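Long-range contacts in cystatin (Fasciola hepatica, PDB 6I1M), which probably inhibits papain-like cysteine proteases as a secreted stefin-type cystatin of the liver fluke: residues Glu6-Thr11 / Val43-Val48; Val17-Ile22 / Leu38-Val43; Asn52-Val57 / Glu68-Val73. All blocks are in the same frame, centred on the assembly; numbering follows the deposited sequence.

Contact 1 of 3, residues Glu6-Thr11 / Val43-Val48; sequences EPRSVT and VSTQVV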
loop_
_atom_site.group_PDB
_atom_site.type_symbol
_atom_site.label_atom_id
_atom_site.label_comp_id
_atom_site.label_asym_id
_atom_site.label_seq_id
_atom_site.Cartn_x
_atom_site.Cartn_y
_atom_site.Cartn_z
ATOM N N GLU A 6 -7.898 8.099 -10.278
ATOM C CA GLU A 6 -6.647 8.903 -10.249
ATOM C C GLU A 6 -6.126 8.918 -8.824
ATOM O O GLU A 6 -6.907 8.887 -7.871
ATOM C CB GLU A 6 -6.891 10.313 -10.792
ATOM C CG GLU A 6 -6.920 10.349 -12.315
ATOM C CD GLU A 6 -5.681 9.704 -12.925
ATOM O OE1 GLU A 6 -4.564 10.245 -12.699
ATOM O OE2 GLU A 6 -5.816 8.617 -13.555
ATOM N N PRO A 7 -4.791 8.951 -8.634
ATOM C CA PRO A 7 -4.215 8.967 -7.292
ATOM C C PRO A 7 -4.784 10.139 -6.493
ATOM O O PRO A 7 -5.131 11.148 -7.081
ATOM C CB PRO A 7 -2.710 9.160 -7.516
ATOM C CG PRO A 7 -2.487 8.678 -8.927
ATOM C CD PRO A 7 -3.756 9.011 -9.673
ATOM N N ARG A 8 -4.859 9.989 -5.176
ATOM C CA ARG A 8 -5.348 11.091 -4.313
ATOM C C ARG A 8 -4.551 11.058 -3.018
ATOM O O ARG A 8 -3.827 10.052 -2.748
ATOM C CB ARG A 8 -6.851 10.954 -4.044
ATOM C CG ARG A 8 -7.231 9.643 -3.368
ATOM C CD ARG A 8 -8.563 9.704 -2.650
ATOM N NE ARG A 8 -9.033 8.404 -2.174
ATOM C CZ ARG A 8 -8.660 7.808 -1.046
ATOM N NH1 ARG A 8 -7.784 8.365 -0.224
ATOM N NH2 ARG A 8 -9.172 6.639 -0.730
ATOM N N SER A 9 -4.747 12.072 -2.184
ATOM C CA SER A 9 -4.126 12.108 -0.840
ATOM C C SER A 9 -4.745 10.999 0.029
ATOM O O SER A 9 -5.935 10.642 -0.166
ATOM C CB SER A 9 -4.202 13.485 -0.206
ATOM O OG SER A 9 -5.539 13.822 0.100
ATOM N N VAL A 10 -3.914 10.434 0.912
ATOM C CA VAL A 10 -4.278 9.354 1.863
ATOM C C VAL A 10 -4.865 9.994 3.120
ATOM O O VAL A 10 -4.257 10.940 3.646
ATOM C CB VAL A 10 -3.059 8.487 2.209
ATOM C CG1 VAL A 10 -3.441 7.331 3.116
ATOM C CG2 VAL A 10 -2.340 7.983 0.964
ATOM N N THR A 11 -5.951 9.443 3.635
ATOM C CA THR A 11 -6.634 9.975 4.836
ATOM C C THR A 11 -5.872 9.525 6.073
ATOM O O THR A 11 -5.156 8.511 6.061
ATOM C CB THR A 11 -8.102 9.531 4.916
ATOM O OG1 THR A 11 -8.092 8.142 5.228
ATOM C CG2 THR A 11 -8.881 9.803 3.642
ATOM N N VAL A 43 -2.744 7.256 -2.982
ATOM C CA VAL A 43 -3.517 6.006 -3.128
ATOM C C VAL A 43 -4.477 6.183 -4.304
ATOM O O VAL A 43 -5.014 7.316 -4.517
ATOM C CB VAL A 43 -4.234 5.637 -1.818
ATOM C CG1 VAL A 43 -5.352 6.625 -1.514
ATOM C CG2 VAL A 43 -4.723 4.192 -1.859
ATOM N N SER A 44 -4.679 5.098 -5.037
ATOM C CA SER A 44 -5.700 4.995 -6.104
ATOM C C SER A 44 -6.572 3.805 -5.737
ATOM O O SER A 44 -6.021 2.855 -5.195
ATOM C CB SER A 44 -5.102 4.826 -7.472
ATOM O OG SER A 44 -3.990 5.663 -7.665
ATOM N N THR A 45 -7.883 3.905 -5.915
ATOM C CA THR A 45 -8.830 2.855 -5.478
ATOM C C THR A 45 -9.543 2.263 -6.685
ATOM O O THR A 45 -9.775 2.973 -7.665
ATOM C CB THR A 45 -9.818 3.385 -4.448
ATOM O OG1 THR A 45 -10.519 4.445 -5.091
ATOM C CG2 THR A 45 -9.105 3.856 -3.205
ATOM N N GLN A 46 -9.805 0.977 -6.601
ATOM C CA GLN A 46 -10.575 0.241 -7.615
ATOM C C GLN A 46 -11.641 -0.562 -6.869
ATOM O O GLN A 46 -11.302 -1.364 -5.944
ATOM C CB GLN A 46 -9.638 -0.636 -8.421
ATOM C CG GLN A 46 -10.380 -1.513 -9.411
ATOM C CD GLN A 46 -9.490 -2.622 -9.907
ATOM O OE1 GLN A 46 -8.599 -3.081 -9.189
ATOM N NE2 GLN A 46 -9.755 -3.082 -11.122
ATOM N N VAL A 47 -12.899 -0.357 -7.224
ATOM C CA VAL A 47 -13.998 -1.090 -6.547
ATOM C C VAL A 47 -14.247 -2.375 -7.334
ATOM O O VAL A 47 -14.550 -2.296 -8.529
ATOM C CB VAL A 47 -15.273 -0.243 -6.388
ATOM C CG1 VAL A 47 -16.334 -1.041 -5.637
ATOM C CG2 VAL A 47 -14.983 1.079 -5.681
ATOM N N VAL A 48 -14.046 -3.504 -6.666
ATOM C CA VAL A 48 -14.382 -4.869 -7.148
ATOM C C VAL A 48 -15.415 -5.437 -6.148
ATOM O O VAL A 48 -16.304 -4.652 -5.709
ATOM C CB VAL A 48 -13.093 -5.700 -7.293
ATOM C CG1 VAL A 48 -12.311 -5.342 -8.537
ATOM C CG2 VAL A 48 -12.194 -5.589 -6.074
HETATM O O HOH W 1 -10.076 6.865 -4.262
#

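Contact 2 of 3, residues Val17-Ile22 / Leu38-Val43; sequences VFQPMI and LELLQV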
loop_
_atom_site.group_PDB
_atom_site.type_symbol
_atom_site.label_atom_id
_atom_site.label_comp_id
_atom_site.label_asym_id
_atom_site.label_seq_id
_atom_site.Cartn_x
_atom_site.Cartn_y
_atom_site.Cartn_z
ATOM N N VAL A 17 -4.161 2.450 9.189
ATOM C CA VAL A 17 -4.468 1.009 8.966
ATOM C C VAL A 17 -3.414 0.407 8.030
ATOM O O VAL A 17 -2.856 -0.640 8.356
ATOM C CB VAL A 17 -5.914 0.854 8.444
ATOM C CG1 VAL A 17 -6.202 -0.514 7.852
ATOM C CG2 VAL A 17 -6.918 1.158 9.549
ATOM N N PHE A 18 -3.137 1.075 6.916
ATOM C CA PHE A 18 -2.383 0.503 5.769
ATOM C C PHE A 18 -0.880 0.706 5.933
ATOM O O PHE A 18 -0.153 -0.167 5.486
ATOM C CB PHE A 18 -2.856 1.091 4.438
ATOM C CG PHE A 18 -4.285 0.733 4.102
ATOM C CD1 PHE A 18 -4.661 -0.590 3.941
ATOM C CD2 PHE A 18 -5.254 1.718 3.990
ATOM C CE1 PHE A 18 -5.987 -0.919 3.670
ATOM C CE2 PHE A 18 -6.568 1.395 3.688
ATOM C CZ PHE A 18 -6.934 0.082 3.509
ATOM N N GLN A 19 -0.413 1.789 6.562
ATOM C CA GLN A 19 1.050 2.047 6.629
ATOM C C GLN A 19 1.732 0.897 7.364
ATOM O O GLN A 19 2.725 0.392 6.851
ATOM C CB GLN A 19 1.398 3.425 7.192
ATOM C CG GLN A 19 2.892 3.733 7.138
ATOM C CD GLN A 19 3.750 3.218 8.269
ATOM O OE1 GLN A 19 3.356 2.412 9.117
ATOM N NE2 GLN A 19 4.974 3.716 8.295
ATOM N N PRO A 20 1.286 0.419 8.552
ATOM C CA PRO A 20 1.951 -0.717 9.206
ATOM C C PRO A 20 1.827 -2.053 8.461
ATOM O O PRO A 20 2.741 -2.846 8.555
ATOM C CB PRO A 20 1.214 -0.883 10.540
ATOM C CG PRO A 20 0.631 0.494 10.787
ATOM C CD PRO A 20 0.235 0.991 9.419
ATOM N N MET A 21 0.723 -2.274 7.741
ATOM C CA MET A 21 0.544 -3.494 6.911
ATOM C C MET A 21 1.596 -3.481 5.799
ATOM O O MET A 21 2.200 -4.518 5.529
ATOM C CB MET A 21 -0.829 -3.554 6.246
ATOM C CG MET A 21 -1.987 -3.788 7.170
ATOM S SD MET A 21 -3.488 -3.975 6.160
ATOM C CE MET A 21 -4.743 -3.535 7.356
ATOM N N ILE A 22 1.783 -2.341 5.152
ATOM C CA ILE A 22 2.716 -2.217 3.994
ATOM C C ILE A 22 4.160 -2.339 4.484
ATOM O O ILE A 22 4.954 -3.023 3.800
ATOM C CB ILE A 22 2.436 -0.952 3.173
ATOM C CG1 ILE A 22 1.021 -1.024 2.592
ATOM C CG2 ILE A 22 3.490 -0.767 2.100
ATOM C CD1 ILE A 22 0.576 0.221 1.866
ATOM N N LEU A 38 8.475 4.728 6.590
ATOM C CA LEU A 38 7.728 4.550 5.330
ATOM C C LEU A 38 6.576 5.552 5.267
ATOM O O LEU A 38 5.755 5.605 6.213
ATOM C CB LEU A 38 7.195 3.125 5.282
ATOM C CG LEU A 38 6.543 2.760 3.954
ATOM C CD1 LEU A 38 7.612 2.464 2.905
ATOM C CD2 LEU A 38 5.601 1.585 4.152
ATOM N N GLU A 39 6.491 6.256 4.144
ATOM C CA GLU A 39 5.465 7.271 3.857
ATOM C C GLU A 39 4.537 6.782 2.748
ATOM O O GLU A 39 5.030 6.424 1.672
ATOM C CB GLU A 39 6.125 8.572 3.434
ATOM C CG GLU A 39 5.122 9.658 3.156
ATOM C CD GLU A 39 5.789 10.993 2.853
ATOM O OE1 GLU A 39 7.017 11.001 2.697
ATOM O OE2 GLU A 39 5.089 12.001 2.806
ATOM N N LEU A 40 3.232 6.813 2.997
ATOM C CA LEU A 40 2.217 6.619 1.939
ATOM C C LEU A 40 2.082 7.964 1.223
ATOM O O LEU A 40 1.616 8.917 1.866
ATOM C CB LEU A 40 0.877 6.174 2.537
ATOM C CG LEU A 40 0.870 4.949 3.465
ATOM C CD1 LEU A 40 -0.542 4.455 3.654
ATOM C CD2 LEU A 40 1.708 3.799 2.952
ATOM N N LEU A 41 2.511 8.035 -0.036
ATOM C CA LEU A 41 2.530 9.285 -0.841
ATOM C C LEU A 41 1.134 9.557 -1.391
ATOM O O LEU A 41 0.698 10.708 -1.363
ATOM C CB LEU A 41 3.520 9.140 -1.995
ATOM C CG LEU A 41 4.986 9.032 -1.611
ATOM C CD1 LEU A 41 5.836 8.894 -2.854
ATOM C CD2 LEU A 41 5.417 10.233 -0.781
ATOM N N GLN A 42 0.489 8.522 -1.923
ATOM C CA GLN A 42 -0.820 8.653 -2.606
ATOM C C GLN A 42 -1.460 7.273 -2.681
ATOM O O GLN A 42 -0.763 6.266 -2.432
ATOM C CB GLN A 42 -0.650 9.221 -4.014
ATOM C CG GLN A 42 0.281 8.375 -4.867
ATOM C CD GLN A 42 0.577 9.013 -6.207
ATOM O OE1 GLN A 42 0.717 10.224 -6.309
ATOM N NE2 GLN A 42 0.717 8.198 -7.236
ATOM N N VAL A 43 -2.744 7.256 -2.982
ATOM C CA VAL A 43 -3.517 6.006 -3.128
ATOM C C VAL A 43 -4.477 6.183 -4.304
ATOM O O VAL A 43 -5.014 7.316 -4.517
ATOM C CB VAL A 43 -4.234 5.637 -1.818
ATOM C CG1 VAL A 43 -5.352 6.625 -1.514
ATOM C CG2 VAL A 43 -4.723 4.192 -1.859
HETATM O O HOH W 2 7.632 3.844 9.227
#

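Contact 3 of 3, residues Asn52-Val57 / Glu68-Val73; sequences NYKFKV and EVVVFV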
loop_
_atom_site.group_PDB
_atom_site.type_symbol
_atom_site.label_atom_id
_atom_site.label_comp_id
_atom_site.label_asym_id
_atom_site.label_seq_id
_atom_site.Cartn_x
_atom_site.Cartn_y
_atom_site.Cartn_z
ATOM N N ASN A 52 -9.633 -2.498 -3.910
ATOM C CA ASN A 52 -8.173 -2.489 -4.140
ATOM C C ASN A 52 -7.670 -1.074 -3.882
ATOM O O ASN A 52 -8.205 -0.102 -4.491
ATOM C CB ASN A 52 -7.810 -2.988 -5.534
ATOM C CG ASN A 52 -7.738 -4.495 -5.604
ATOM O OD1 ASN A 52 -7.446 -5.146 -4.613
ATOM N ND2 ASN A 52 -7.914 -5.045 -6.794
ATOM N N TYR A 53 -6.752 -0.962 -2.923
ATOM C CA TYR A 53 -6.012 0.288 -2.625
ATOM C C TYR A 53 -4.609 0.134 -3.193
ATOM O O TYR A 53 -3.852 -0.658 -2.649
ATOM C CB TYR A 53 -5.930 0.563 -1.131
ATOM C CG TYR A 53 -7.244 0.854 -0.475
ATOM C CD1 TYR A 53 -8.053 -0.183 -0.038
ATOM C CD2 TYR A 53 -7.662 2.159 -0.253
ATOM C CE1 TYR A 53 -9.271 0.074 0.568
ATOM C CE2 TYR A 53 -8.871 2.428 0.357
ATOM C CZ TYR A 53 -9.681 1.381 0.774
ATOM O OH TYR A 53 -10.865 1.624 1.427
ATOM N N LYS A 54 -4.300 0.876 -4.246
ATOM C CA LYS A 54 -2.933 0.943 -4.807
ATOM C C LYS A 54 -2.223 2.168 -4.243
ATOM O O LYS A 54 -2.566 3.340 -4.611
ATOM C CB LYS A 54 -2.953 1.012 -6.326
ATOM C CG LYS A 54 -1.587 0.827 -6.959
ATOM C CD LYS A 54 -1.538 1.449 -8.314
ATOM C CE LYS A 54 -2.410 0.742 -9.316
ATOM N NZ LYS A 54 -2.554 1.557 -10.542
ATOM N N PHE A 55 -1.237 1.892 -3.406
ATOM C CA PHE A 55 -0.369 2.894 -2.751
ATOM C C PHE A 55 0.928 3.060 -3.532
ATOM O O PHE A 55 1.509 2.087 -3.987
ATOM C CB PHE A 55 -0.081 2.426 -1.336
ATOM C CG PHE A 55 -1.298 2.524 -0.469
ATOM C CD1 PHE A 55 -1.712 3.765 0.004
ATOM C CD2 PHE A 55 -2.015 1.387 -0.122
ATOM C CE1 PHE A 55 -2.819 3.862 0.827
ATOM C CE2 PHE A 55 -3.125 1.489 0.710
ATOM C CZ PHE A 55 -3.519 2.724 1.175
ATOM N N LYS A 56 1.389 4.300 -3.640
ATOM C CA LYS A 56 2.810 4.609 -3.898
ATOM C C LYS A 56 3.429 5.020 -2.558
ATOM O O LYS A 56 2.913 5.967 -1.941
ATOM C CB LYS A 56 2.913 5.714 -4.941
ATOM C CG LYS A 56 4.318 5.941 -5.457
ATOM C CD LYS A 56 4.365 6.971 -6.559
ATOM C CE LYS A 56 5.735 7.598 -6.706
ATOM N NZ LYS A 56 6.256 7.419 -8.083
ATOM N N VAL A 57 4.458 4.297 -2.122
ATOM C CA VAL A 57 5.107 4.469 -0.793
ATOM C C VAL A 57 6.571 4.858 -1.023
ATOM O O VAL A 57 7.167 4.381 -1.997
ATOM C CB VAL A 57 4.936 3.212 0.082
ATOM C CG1 VAL A 57 3.468 2.805 0.166
ATOM C CG2 VAL A 57 5.785 2.030 -0.377
ATOM N N GLU A 68 5.281 0.441 -5.378
ATOM C CA GLU A 68 3.815 0.364 -5.561
ATOM C C GLU A 68 3.353 -0.911 -4.860
ATOM O O GLU A 68 3.976 -1.958 -5.079
ATOM C CB GLU A 68 3.488 0.410 -7.047
ATOM C CG GLU A 68 2.069 0.036 -7.377
ATOM C CD GLU A 68 1.838 0.025 -8.875
ATOM O OE1 GLU A 68 2.066 1.098 -9.503
ATOM O OE2 GLU A 68 1.487 -1.062 -9.417
ATOM N N VAL A 69 2.321 -0.814 -4.026
ATOM C CA VAL A 69 1.790 -1.965 -3.243
ATOM C C VAL A 69 0.271 -1.886 -3.297
ATOM O O VAL A 69 -0.279 -0.869 -2.867
ATOM C CB VAL A 69 2.267 -1.944 -1.779
ATOM C CG1 VAL A 69 1.941 -3.256 -1.061
ATOM C CG2 VAL A 69 3.752 -1.629 -1.664
ATOM N N VAL A 70 -0.371 -2.949 -3.760
ATOM C CA VAL A 70 -1.848 -3.087 -3.763
ATOM C C VAL A 70 -2.302 -3.840 -2.511
ATOM O O VAL A 70 -1.769 -4.909 -2.228
ATOM C CB VAL A 70 -2.330 -3.764 -5.051
ATOM C CG1 VAL A 70 -3.846 -3.768 -5.116
ATOM C CG2 VAL A 70 -1.732 -3.097 -6.280
ATOM N N VAL A 71 -3.249 -3.262 -1.770
ATOM C CA VAL A 71 -3.946 -3.937 -0.635
ATOM C C VAL A 71 -5.416 -4.131 -1.022
ATOM O O VAL A 71 -6.067 -3.120 -1.333
ATOM C CB VAL A 71 -3.844 -3.124 0.663
ATOM C CG1 VAL A 71 -4.528 -3.843 1.815
ATOM C CG2 VAL A 71 -2.402 -2.782 1.008
ATOM N N PHE A 72 -5.901 -5.368 -0.922
ATOM C CA PHE A 72 -7.308 -5.781 -1.078
ATOM C C PHE A 72 -7.992 -5.804 0.295
ATOM O O PHE A 72 -7.568 -6.529 1.230
ATOM C CB PHE A 72 -7.399 -7.142 -1.758
ATOM C CG PHE A 72 -8.820 -7.626 -1.882
ATOM C CD1 PHE A 72 -9.749 -6.903 -2.625
ATOM C CD2 PHE A 72 -9.254 -8.746 -1.187
ATOM C CE1 PHE A 72 -11.052 -7.360 -2.745
ATOM C CE2 PHE A 72 -10.579 -9.153 -1.266
ATOM C CZ PHE A 72 -11.472 -8.454 -2.039
ATOM N N VAL A 73 -9.063 -5.026 0.406
ATOM C CA VAL A 73 -9.987 -5.035 1.574
ATOM C C VAL A 73 -11.292 -5.666 1.102
ATOM O O VAL A 73 -12.036 -5.067 0.336
ATOM C CB VAL A 73 -10.212 -3.618 2.128
ATOM C CG1 VAL A 73 -11.191 -3.608 3.280
ATOM C CG2 VAL A 73 -8.903 -2.972 2.527
#

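Contact 1 of 3, residues Glu6-Thr11 / Val43-Val48
The side chains of R8 and V43 lie side by side and point the same way, with the CG1 methyl of V43 under the arginine guanidinium. That methyl sits 3.2 Å from the guanidinium plane, displaced from its centre toward the rim, and comes nearest to NH1. The overlap follows from the torsions: CG of R8 lies between its backbone N and carbonyl carbon (chi1 59°), and from there the chain runs extended to NE. T45 crosses the arginine at about a right angle, its CG2 lying 3.7 Å from R8 NH2.

The polar rim of the group is well supplied. R8 NH1 donates in the guanidinium plane to S9 O at 2.9 Å, NH2 forms a salt bridge with E14 of helix 12-28, and a water at 2.8 Å from R8 NE links that nitrogen to T45 OG1. Bonds in three directions fix the rotation of the planar group. Arginine suits this place because its long aliphatic part and flat cation can lie over a valine methyl while the N-H groups find partners round the rim. V10 also crosses V43 at about a right angle, bringing V10 CG2 to 4.1 Å from V43 CB.

Beneath the side chains the backbones pair. R8 N donates to V43 O at 2.8 Å and V43 N returns a bond to R8 O, a single antiparallel hydrogen-bonded pair. Just before it comes P7, which has no N-H to place; its ring and CA lie against S44 OG, with P7 CG 3.6 Å from that oxygen, and its CA also makes a CA-H...O contact with V43 O.

T11 follows as the N-cap of helix 12-28. The whole is an N-terminal segment laid along the edge strand of a cystatin sheet, the strand that leads into the QVVAG hairpin, a sequence that in cystatins characteristically enters the protease cleft.

Contact 2 of 3, residues Val17-Ile22 / Leu38-Val43
Q19 reaches from the helix to the end strand of the sheet, and its course spells out the contact. Q19 CB packs over L40, 4.1 Å from CG of that leucine. Q19 CG lies anti to the backbone N (chi1 -175°), and a bend at chi2 (-84°) then swings the amide down to the backbone of L38. On the way Q19 CG passes 3.5 Å from L38 O. At the tip Q19 NE2 donates to L38 O at 2.9 Å, almost perfectly straight (178°), the oxygen lying in the amide plane and the donor slightly tilted from the carbonyl plane. A water accepts from L38 N and, weakly, from Q19 NE2 as well.

One helical turn after F18, I22 fills the apolar side: I22 CG2 meets L38 CD2 at 3.8 Å, while I22 CD1 meets L40 CD2 at 3.9 Å. The branched chains of I22, L38 and L40 thus interlock where helix 12-28 packs against the sheet, and F18 adds its CB beside L40 CD1.

L38 belongs to an outermost strand of the sheet. The side chain of Q19 is long enough to bring a donor to its carbonyl from the helix, and polar pairing at the border joins leucine-isoleucine packing within.

Contact 3 of 3, residues Asn52-Val57 / Glu68-Val73
V71 O accepts the backbone N-H of Y53 at 2.8 Å and nearly straight (175°), while the CA of N52 brushes the same oxygen and the edge of the Y53 ring lies beside it, with the oxygen in the ring plane. This is the antiparallel hairpin of strands 50-59 and 66-74, at the middle of the cystatin sheet. V71 N answers to Y53 O, and F55 and V69 exchange a second pair of bonds, so hydrogen-bonded pairs are separated by the non-hydrogen-bonded pair K54 and V70.

Y53, F55, V69 and V71 face helix 12-28, where the F18 ring meets both aromatics; an apolar ring and valines suit the interior at F55, V69 and V71, with Y53 at its margin. CE1 of Y53 touches V73 CG2 at 3.6 Å, and V71 CG2 lies at the edge of the F55 ring, near CD2.

N52, K54, E68, V70 and F72 take the opposite face, partly exposed and in part covered by Y4. The aliphatic parts of K54 and E68 cross obliquely, with K54 CD 3.7 Å from E68 CD. The charged ends do not touch: K54 bends at chi3 (-68°), and K54 NZ stays 4.8 Å from E68 OE1. Their methylenes pack across the strands while the charged ends lie beyond that contact, the amine of K54 making a cation-pi contact with Y4. At the far end, N52 OD1 approaches the edge of the F72 ring, 3.5 Å from F72 CD1, with amide and ring planes 70° apart.

In the fold
Contact 2 is the buried one, joining helix 12-28 to the sheet; contact 3, within the sheet, has one face in that same core and the other partly exposed; contact 1 lies nearer the surface on the outer edge of strand 38-47. Contacts 1 and 2 both use that strand and share V43, while contact 3 joins its neighbour, strand 50-59, to strand 66-74; S44 and L41 bond to K54 and K56. Chemistry follows place: one backbone bridge, a guanidinium over a valine and a water hold the edge, aliphatic packing with one amide bond holds the helix, and regular backbone bonding unites the central strands. F55, against V43, I22 and L40, ties all three together.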